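Local atomic coordinates of glycosyl hydrolase family 10 (Prevotella bryantii, PDB entry 4MGQ), a protein that probably cleaves the internal beta-1,4-xylosidic linkages of xylan, and is represented here by its calcium-bound carbohydrate-binding module rather than its catalytic domain. Residues 18-23 with 110-115; 35-40 with 139-144; 63-68 with 102-107. All coordinates share one frame; numbering follows the deposited sequence.

Contact 1: 18-23 with 110-115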
# COMPACT_ATOMS: atom_id res chain seq x y z
N VAL A 18 8.23 3.64 -7.55
CA VAL A 18 7.57 3.14 -6.35
C VAL A 18 6.88 4.30 -5.63
O VAL A 18 7.21 5.46 -5.85
CB VAL A 18 8.57 2.44 -5.40
CG1 VAL A 18 9.40 1.38 -6.15
CG2 VAL A 18 9.50 3.47 -4.76
N LEU A 19 5.92 3.97 -4.78
CA LEU A 19 5.32 4.94 -3.87
C LEU A 19 6.34 5.24 -2.77
O LEU A 19 6.96 4.32 -2.23
CB LEU A 19 4.01 4.40 -3.28
CG LEU A 19 3.27 5.28 -2.27
CD1 LEU A 19 1.80 4.91 -2.25
CD2 LEU A 19 3.82 5.16 -0.85
N TYR A 20 6.50 6.51 -2.45
CA TYR A 20 7.46 6.94 -1.44
C TYR A 20 6.86 7.95 -0.50
O TYR A 20 6.31 8.96 -0.93
CB TYR A 20 8.69 7.53 -2.10
CG TYR A 20 9.63 8.26 -1.16
CD1 TYR A 20 10.27 7.58 -0.13
CD2 TYR A 20 9.89 9.61 -1.32
CE1 TYR A 20 11.14 8.23 0.72
CE2 TYR A 20 10.76 10.28 -0.46
CZ TYR A 20 11.38 9.57 0.56
OH TYR A 20 12.25 10.20 1.42
N ILE A 21 6.97 7.69 0.80
CA ILE A 21 6.57 8.67 1.80
C ILE A 21 7.73 8.96 2.73
O ILE A 21 8.19 8.07 3.45
CB ILE A 21 5.37 8.21 2.63
CG1 ILE A 21 4.13 8.09 1.75
CG2 ILE A 21 5.12 9.18 3.80
CD1 ILE A 21 2.95 7.48 2.47
N HIS A 22 8.20 10.20 2.71
CA HIS A 22 9.10 10.64 3.77
C HIS A 22 8.24 10.97 4.98
O HIS A 22 7.51 11.95 4.99
CB HIS A 22 9.93 11.85 3.38
CG HIS A 22 10.80 12.33 4.50
ND1 HIS A 22 11.77 11.53 5.07
CD2 HIS A 22 10.80 13.48 5.20
CE1 HIS A 22 12.36 12.19 6.05
NE2 HIS A 22 11.79 13.38 6.15
N MET A 23 8.31 10.12 6.00
CA MET A 23 7.46 10.29 7.17
C MET A 23 8.02 11.31 8.15
O MET A 23 7.28 12.10 8.73
CB MET A 23 7.25 8.94 7.86
CG MET A 23 6.47 7.96 6.99
SD MET A 23 6.20 6.35 7.73
CE MET A 23 7.87 5.70 7.77
N GLY A 110 8.84 6.19 12.00
CA GLY A 110 9.75 7.27 11.67
C GLY A 110 10.56 6.94 10.43
O GLY A 110 10.74 5.76 10.10
N GLY A 111 11.05 7.97 9.76
CA GLY A 111 11.92 7.77 8.62
C GLY A 111 11.16 7.71 7.30
O GLY A 111 10.32 8.55 7.01
N ASP A 112 11.47 6.69 6.51
CA ASP A 112 11.01 6.59 5.13
C ASP A 112 10.31 5.27 4.88
O ASP A 112 10.67 4.25 5.46
CB ASP A 112 12.20 6.72 4.17
CG ASP A 112 12.75 8.13 4.09
OD1 ASP A 112 11.97 9.09 4.12
OD2 ASP A 112 13.99 8.27 4.01
N ILE A 113 9.33 5.27 3.99
CA ILE A 113 8.72 4.02 3.55
C ILE A 113 8.55 4.07 2.03
O ILE A 113 8.22 5.12 1.47
CB ILE A 113 7.36 3.75 4.25
CG1 ILE A 113 6.75 2.43 3.78
CG2 ILE A 113 6.40 4.93 4.06
CD1 ILE A 113 5.59 1.93 4.64
N TRP A 114 8.85 2.95 1.38
CA TRP A 114 8.62 2.76 -0.05
C TRP A 114 7.72 1.53 -0.24
O TRP A 114 7.88 0.53 0.46
CB TRP A 114 9.93 2.54 -0.82
CG TRP A 114 10.96 3.63 -0.74
CD1 TRP A 114 11.20 4.60 -1.67
CD2 TRP A 114 11.93 3.83 0.30
NE1 TRP A 114 12.26 5.39 -1.28
CE2 TRP A 114 12.72 4.94 -0.07
CE3 TRP A 114 12.21 3.17 1.51
CZ2 TRP A 114 13.76 5.42 0.73
CZ3 TRP A 114 13.25 3.65 2.30
CH2 TRP A 114 14.01 4.76 1.91
N MET A 115 6.79 1.60 -1.19
CA MET A 115 5.93 0.46 -1.49
C MET A 115 5.74 0.34 -2.99
O MET A 115 5.78 1.34 -3.71
CB MET A 115 4.56 0.59 -0.80
CG MET A 115 4.62 0.31 0.69
SD MET A 115 2.99 0.30 1.47
CE MET A 115 2.65 2.04 1.47
O HOH W 1 15.22 9.21 0.91

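Contact 2: 35-40 with 139-144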
# COMPACT_ATOMS: atom_id res chain seq x y z
N LEU A 35 -2.30 6.87 5.42
CA LEU A 35 -2.32 6.73 3.97
C LEU A 35 -3.50 5.84 3.59
O LEU A 35 -3.71 4.78 4.18
CB LEU A 35 -1.00 6.13 3.48
CG LEU A 35 -0.91 5.77 2.00
CD1 LEU A 35 -0.88 7.02 1.15
CD2 LEU A 35 0.32 4.89 1.75
N TYR A 36 -4.27 6.28 2.59
CA TYR A 36 -5.51 5.61 2.22
C TYR A 36 -5.51 5.11 0.79
O TYR A 36 -5.02 5.79 -0.10
CB TYR A 36 -6.69 6.55 2.35
CG TYR A 36 -6.91 7.11 3.73
CD1 TYR A 36 -6.68 6.34 4.86
CD2 TYR A 36 -7.35 8.41 3.89
CE1 TYR A 36 -6.90 6.87 6.13
CE2 TYR A 36 -7.56 8.94 5.14
CZ TYR A 36 -7.35 8.17 6.25
OH TYR A 36 -7.57 8.73 7.49
N VAL A 37 -6.12 3.96 0.57
CA VAL A 37 -6.45 3.52 -0.79
C VAL A 37 -7.80 2.81 -0.73
O VAL A 37 -8.12 2.13 0.26
CB VAL A 37 -5.35 2.62 -1.37
CG1 VAL A 37 -5.29 1.28 -0.65
CG2 VAL A 37 -5.56 2.42 -2.89
N ASN A 38 -8.63 3.00 -1.76
CA ASN A 38 -9.95 2.37 -1.79
C ASN A 38 -10.01 1.25 -2.82
O ASN A 38 -9.75 1.51 -4.00
CB ASN A 38 -11.03 3.41 -2.12
CG ASN A 38 -11.40 4.29 -0.93
OD1 ASN A 38 -10.60 4.51 -0.02
ND2 ASN A 38 -12.62 4.80 -0.93
N PRO A 39 -10.35 0.03 -2.39
CA PRO A 39 -10.56 -1.08 -3.34
C PRO A 39 -11.60 -0.69 -4.37
O PRO A 39 -12.56 0.01 -4.04
CB PRO A 39 -11.05 -2.22 -2.45
CG PRO A 39 -10.45 -1.91 -1.11
CD PRO A 39 -10.49 -0.42 -1.00
N THR A 40 -11.40 -1.11 -5.61
CA THR A 40 -12.29 -0.70 -6.71
C THR A 40 -13.66 -1.39 -6.65
O THR A 40 -14.61 -0.95 -7.31
CB THR A 40 -11.63 -0.97 -8.07
OG1 THR A 40 -11.21 -2.33 -8.14
CG2 THR A 40 -10.42 -0.06 -8.25
N ASP A 139 -2.03 8.37 -8.14
CA ASP A 139 -3.47 8.58 -8.15
C ASP A 139 -4.21 7.46 -7.43
O ASP A 139 -3.92 6.28 -7.65
CB ASP A 139 -4.01 8.69 -9.58
CG ASP A 139 -3.61 9.98 -10.26
OD1 ASP A 139 -2.91 10.81 -9.64
OD2 ASP A 139 -4.00 10.16 -11.43
N GLY A 140 -5.16 7.82 -6.58
CA GLY A 140 -5.94 6.84 -5.86
C GLY A 140 -5.45 6.66 -4.43
O GLY A 140 -6.13 6.07 -3.60
N TRP A 141 -4.26 7.18 -4.16
CA TRP A 141 -3.69 7.10 -2.83
C TRP A 141 -3.84 8.46 -2.17
O TRP A 141 -3.36 9.46 -2.70
CB TRP A 141 -2.23 6.65 -2.90
CG TRP A 141 -2.10 5.23 -3.39
CD1 TRP A 141 -2.18 4.78 -4.69
CD2 TRP A 141 -1.92 4.06 -2.58
NE1 TRP A 141 -2.04 3.42 -4.72
CE2 TRP A 141 -1.88 2.95 -3.44
CE3 TRP A 141 -1.78 3.85 -1.20
CZ2 TRP A 141 -1.71 1.64 -2.98
CZ3 TRP A 141 -1.61 2.56 -0.74
CH2 TRP A 141 -1.57 1.47 -1.63
N THR A 142 -4.53 8.51 -1.04
CA THR A 142 -4.81 9.79 -0.39
C THR A 142 -4.44 9.83 1.09
O THR A 142 -4.01 8.84 1.67
CB THR A 142 -6.31 10.16 -0.50
OG1 THR A 142 -7.11 9.15 0.12
CG2 THR A 142 -6.72 10.29 -1.97
N LYS A 143 -4.65 10.99 1.69
CA LYS A 143 -4.37 11.18 3.10
C LYS A 143 -5.35 12.21 3.66
O LYS A 143 -5.99 12.92 2.89
CB LYS A 143 -2.93 11.66 3.30
CG LYS A 143 -2.69 13.04 2.73
CD LYS A 143 -1.30 13.55 3.05
CE LYS A 143 -1.11 14.96 2.54
NZ LYS A 143 -2.08 15.91 3.17
N PRO A 144 -5.49 12.28 4.99
CA PRO A 144 -6.26 13.41 5.52
C PRO A 144 -5.58 14.71 5.13
O PRO A 144 -4.35 14.79 5.11
CB PRO A 144 -6.21 13.18 7.04
CG PRO A 144 -5.98 11.70 7.19
CD PRO A 144 -5.05 11.35 6.05
O HOH W 2 -8.43 4.87 -3.96

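Contact 3: 63-68 with 102-107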
# COMPACT_ATOMS: atom_id res chain seq x y z
N VAL A 63 3.82 -2.63 9.89
CA VAL A 63 2.98 -1.67 9.19
C VAL A 63 1.53 -2.07 9.40
O VAL A 63 1.08 -3.13 8.94
CB VAL A 63 3.31 -1.58 7.68
CG1 VAL A 63 2.38 -0.57 7.02
CG2 VAL A 63 4.77 -1.16 7.48
N THR A 64 0.80 -1.23 10.13
CA THR A 64 -0.58 -1.52 10.48
C THR A 64 -1.55 -1.07 9.39
O THR A 64 -1.45 0.05 8.89
CB THR A 64 -0.94 -0.82 11.80
OG1 THR A 64 -0.08 -1.32 12.83
CG2 THR A 64 -2.38 -1.10 12.19
N VAL A 65 -2.45 -1.97 9.01
CA VAL A 65 -3.50 -1.67 8.03
C VAL A 65 -4.87 -2.00 8.62
O VAL A 65 -5.12 -3.15 8.98
CB VAL A 65 -3.32 -2.45 6.71
CG1 VAL A 65 -4.40 -2.05 5.72
CG2 VAL A 65 -1.93 -2.20 6.10
N TRP A 66 -5.75 -1.00 8.73
CA TRP A 66 -7.12 -1.23 9.19
C TRP A 66 -8.09 -1.02 8.04
O TRP A 66 -8.22 0.11 7.56
CB TRP A 66 -7.50 -0.29 10.34
CG TRP A 66 -6.68 -0.41 11.58
CD1 TRP A 66 -6.05 -1.52 12.07
CD2 TRP A 66 -6.41 0.64 12.52
NE1 TRP A 66 -5.40 -1.22 13.25
CE2 TRP A 66 -5.61 0.10 13.54
CE3 TRP A 66 -6.78 1.99 12.58
CZ2 TRP A 66 -5.16 0.87 14.62
CZ3 TRP A 66 -6.34 2.75 13.65
CH2 TRP A 66 -5.53 2.19 14.65
N PRO A 67 -8.79 -2.08 7.62
CA PRO A 67 -9.89 -1.90 6.66
C PRO A 67 -11.02 -1.10 7.31
O PRO A 67 -11.24 -1.23 8.51
CB PRO A 67 -10.34 -3.33 6.37
CG PRO A 67 -9.14 -4.20 6.72
CD PRO A 67 -8.56 -3.50 7.94
N GLN A 68 -11.75 -0.32 6.52
CA GLN A 68 -12.75 0.57 7.08
C GLN A 68 -14.01 0.62 6.24
O GLN A 68 -13.95 0.81 5.03
CB GLN A 68 -12.17 1.98 7.22
CG GLN A 68 -13.18 3.02 7.69
CD GLN A 68 -13.33 3.03 9.20
OE1 GLN A 68 -12.33 3.03 9.94
NE2 GLN A 68 -14.58 3.06 9.68
N LEU A 102 -8.84 0.99 2.75
CA LEU A 102 -7.72 0.48 3.54
C LEU A 102 -6.99 1.66 4.16
O LEU A 102 -6.52 2.54 3.45
CB LEU A 102 -6.73 -0.33 2.69
CG LEU A 102 -7.27 -1.59 2.03
CD1 LEU A 102 -6.12 -2.33 1.32
CD2 LEU A 102 -7.94 -2.48 3.04
N ARG A 103 -6.89 1.66 5.49
CA ARG A 103 -6.16 2.70 6.21
C ARG A 103 -4.78 2.20 6.62
O ARG A 103 -4.69 1.31 7.45
CB ARG A 103 -6.93 3.15 7.46
CG ARG A 103 -8.33 3.72 7.16
CD ARG A 103 -9.16 3.92 8.43
NE ARG A 103 -8.44 4.71 9.43
CZ ARG A 103 -8.76 4.73 10.72
NH1 ARG A 103 -9.78 4.00 11.17
NH2 ARG A 103 -8.04 5.45 11.57
N PHE A 104 -3.73 2.77 6.03
CA PHE A 104 -2.36 2.48 6.47
C PHE A 104 -2.03 3.41 7.63
O PHE A 104 -1.98 4.63 7.46
CB PHE A 104 -1.35 2.65 5.32
CG PHE A 104 -1.45 1.58 4.25
CD1 PHE A 104 -2.54 1.52 3.39
CD2 PHE A 104 -0.41 0.67 4.07
CE1 PHE A 104 -2.62 0.55 2.40
CE2 PHE A 104 -0.47 -0.31 3.06
CZ PHE A 104 -1.58 -0.37 2.23
N GLU A 105 -1.83 2.84 8.81
CA GLU A 105 -1.56 3.61 10.02
C GLU A 105 -0.07 3.80 10.20
O GLU A 105 0.63 2.88 10.63
CB GLU A 105 -2.16 2.91 11.23
CG GLU A 105 -3.66 2.67 11.10
CD GLU A 105 -4.41 3.98 10.99
OE1 GLU A 105 -4.28 4.82 11.91
OE2 GLU A 105 -5.12 4.18 9.98
N LEU A 106 0.43 4.99 9.87
CA LEU A 106 1.86 5.22 9.83
C LEU A 106 2.34 6.12 10.96
O LEU A 106 3.50 6.50 10.99
CB LEU A 106 2.26 5.86 8.50
CG LEU A 106 1.82 5.15 7.21
CD1 LEU A 106 2.23 5.97 5.99
CD2 LEU A 106 2.40 3.76 7.14
N GLY A 107 1.44 6.46 11.88
CA GLY A 107 1.72 7.52 12.84
C GLY A 107 2.88 7.27 13.78
O GLY A 107 3.60 8.21 14.12
O HOH W 3 2.18 1.02 11.24

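Contact 1: 18-23 with 110-115
Leu19 and Ile21 face Met115 and Ile113 across two antiparallel strands, and the contact illustrates how one strand pair can serve both a core and a surface. On the inner side the packing is close and wholly apolar. CB of Ile21 rests 3.7 Å from CG2 of Ile113, the same methyl that meets the sulphur of Met23. Leu19 and Met115 run side by side in the same direction, with CD2 of Leu19 against the terminal methyl CE of Met115. Backbone bonds join the pairs, including Ile21 N to Ile113 O at 2.9 Å, and the ladder closes with Met23 N on Gly111 O. The two strands, 17-24 and 111-121, are neighbours in one five-stranded antiparallel sheet of the beta-sandwich, a fold common among carbohydrate-binding modules; Val18, at one end of the pair, lies near the bound calcium.

The other face is partly open and more polar. Tyr20 and Trp114 form an offset stack, the Tyr20 ring and the indole five-membered ring 4.7 Å apart at their centroids with 25° between planes. With CG of Tyr20 anti to the backbone N (chi1 168°), the CD1 side of the phenol lies over one indole face near its rim, CD1 3.2 Å from Trp114 NE1. Beyond it, ND1 of the exposed His22 donates a short, nearly straight bond of 2.6 Å to Asp112 OD1, on the syn side and somewhat out of the carboxylate plane, while the oxygen lies in the imidazole plane. A water adjoining Tyr20 OH, at 3.2 Å, makes a weak, long bond to Asp112 OD2.

Contact 2: 35-40 with 139-144
At the edge of one sheet of the beta-sandwich, Tyr36 of strand 34-37 forms an antiparallel pair with Thr142 of the short, weakly bonded outermost strand 141-142. Two backbone bonds close that pair: Tyr36 N to Thr142 O at 2.7 Å and Thr142 N to Tyr36 O at 2.9 Å. Farther along, a water replaces direct pairing, accepting from Asn38 N and donating to Gly140 O at 2.6 Å.

The buried side is built on Trp141. Val37 packs over one face of its indole, CB standing 3.7 Å from the centroid of the six-membered ring and only 7° off the normal, a CH-pi contact. With CG2 of Val37 anti to the backbone N and CG1 between that N and the carbonyl carbon (chi1 68°), CG2 lies over the indole beside CB, and CG1 reaches the rim at CZ3 and CH2. Leu35 reaches CE3 of the indole with CD2, 3.8 Å away. On the outer side, Thr142 OG1 sits in the plane of the Tyr36 ring at its edge, and Pro144 lies across the phenol at about a right angle, CD 3.6 Å from CE2. Tyr36 OH bonds to Glu34, and Trp141 NE1 to the carbonyl of Asn131.

Strand 99-105 flanks strand 34-37 on its other side, while Trp141 packs inward on Leu19 of strand 17-24 and Val118 of strand 111-121.

Contact 3: 63-68 with 102-107
Trp66 and Glu105 meet diagonally across two antiparallel strands, an example of how an aromatic ring can pack against the aliphatic part of a charged side chain. Glu105 CG stands 3.6 Å from the centroid of the indole six-membered ring, 15° off its normal, and the carboxylate runs on beyond the rim at CE3 and CZ3, nearly parallel to the indole, with planes 10° apart. The bend at chi2 of Glu105 (-62°) lays the carboxylate along that rim, toward Arg103 NE, instead of letting the chain run straight on. The Arg103 guanidinium adds to the cluster at the indole edge, and Trp66 CE3 in turn lies over a guanidinium face.

The charged and polar bonds use other atoms of the same groups. Arg103 NH1 donates a bent bond to Gln68 OE1 at 3.0 Å, and Gln68 OE1 also bonds to Thr72. Within its own strand, Arg103 NE makes a long salt bridge, 3.4 Å, with Glu105 OE2, while NH2 bridges to Glu34, so that two acidic groups share this one guanidinium.

The pair belongs to the sheet of the beta-sandwich in which strand 61-69 runs next to strand 99-105, and it places the Trp66, Arg103 and Glu105 cluster on the face turned away from the hydrophobic core. Its backbone bonds include Trp66 N to Arg103 O and Glu105 N to Thr64 O, both 2.8 Å. A water then links Thr64 N to Glu105 O, 2.5 Å from the carbonyl.

Apolar contacts occupy the core side. Val65 CG2 lies over the Phe104 ring, 4.0 Å from its centroid, in a CH-pi contact. Leu102 CD2 meets Pro67 CB, and Val63 CG1 touches both Phe104 and Leu106.

How the contacts relate
The three contacts span both sheets of one beta-sandwich. Contact 1 lies in one sheet, whereas contacts 2 and 3 share the other, where strands 34-37 and 99-105 are neighbours and Leu35 O and Val37 O probably accept bonds from Phe104 N and Leu102 N. The centres of contacts 2 and 3 are about 11 Å apart, and contact 1 lies about 15 Å and 14 Å from them. Across the sandwich, Leu35 and Phe104 pack on Met115. Along the chain, contacts 1 and 2 alternate their segments, while both segments of contact 3 fall between those of either other contact, so residues distant in sequence are interlaced into one compact carbohydrate-binding module.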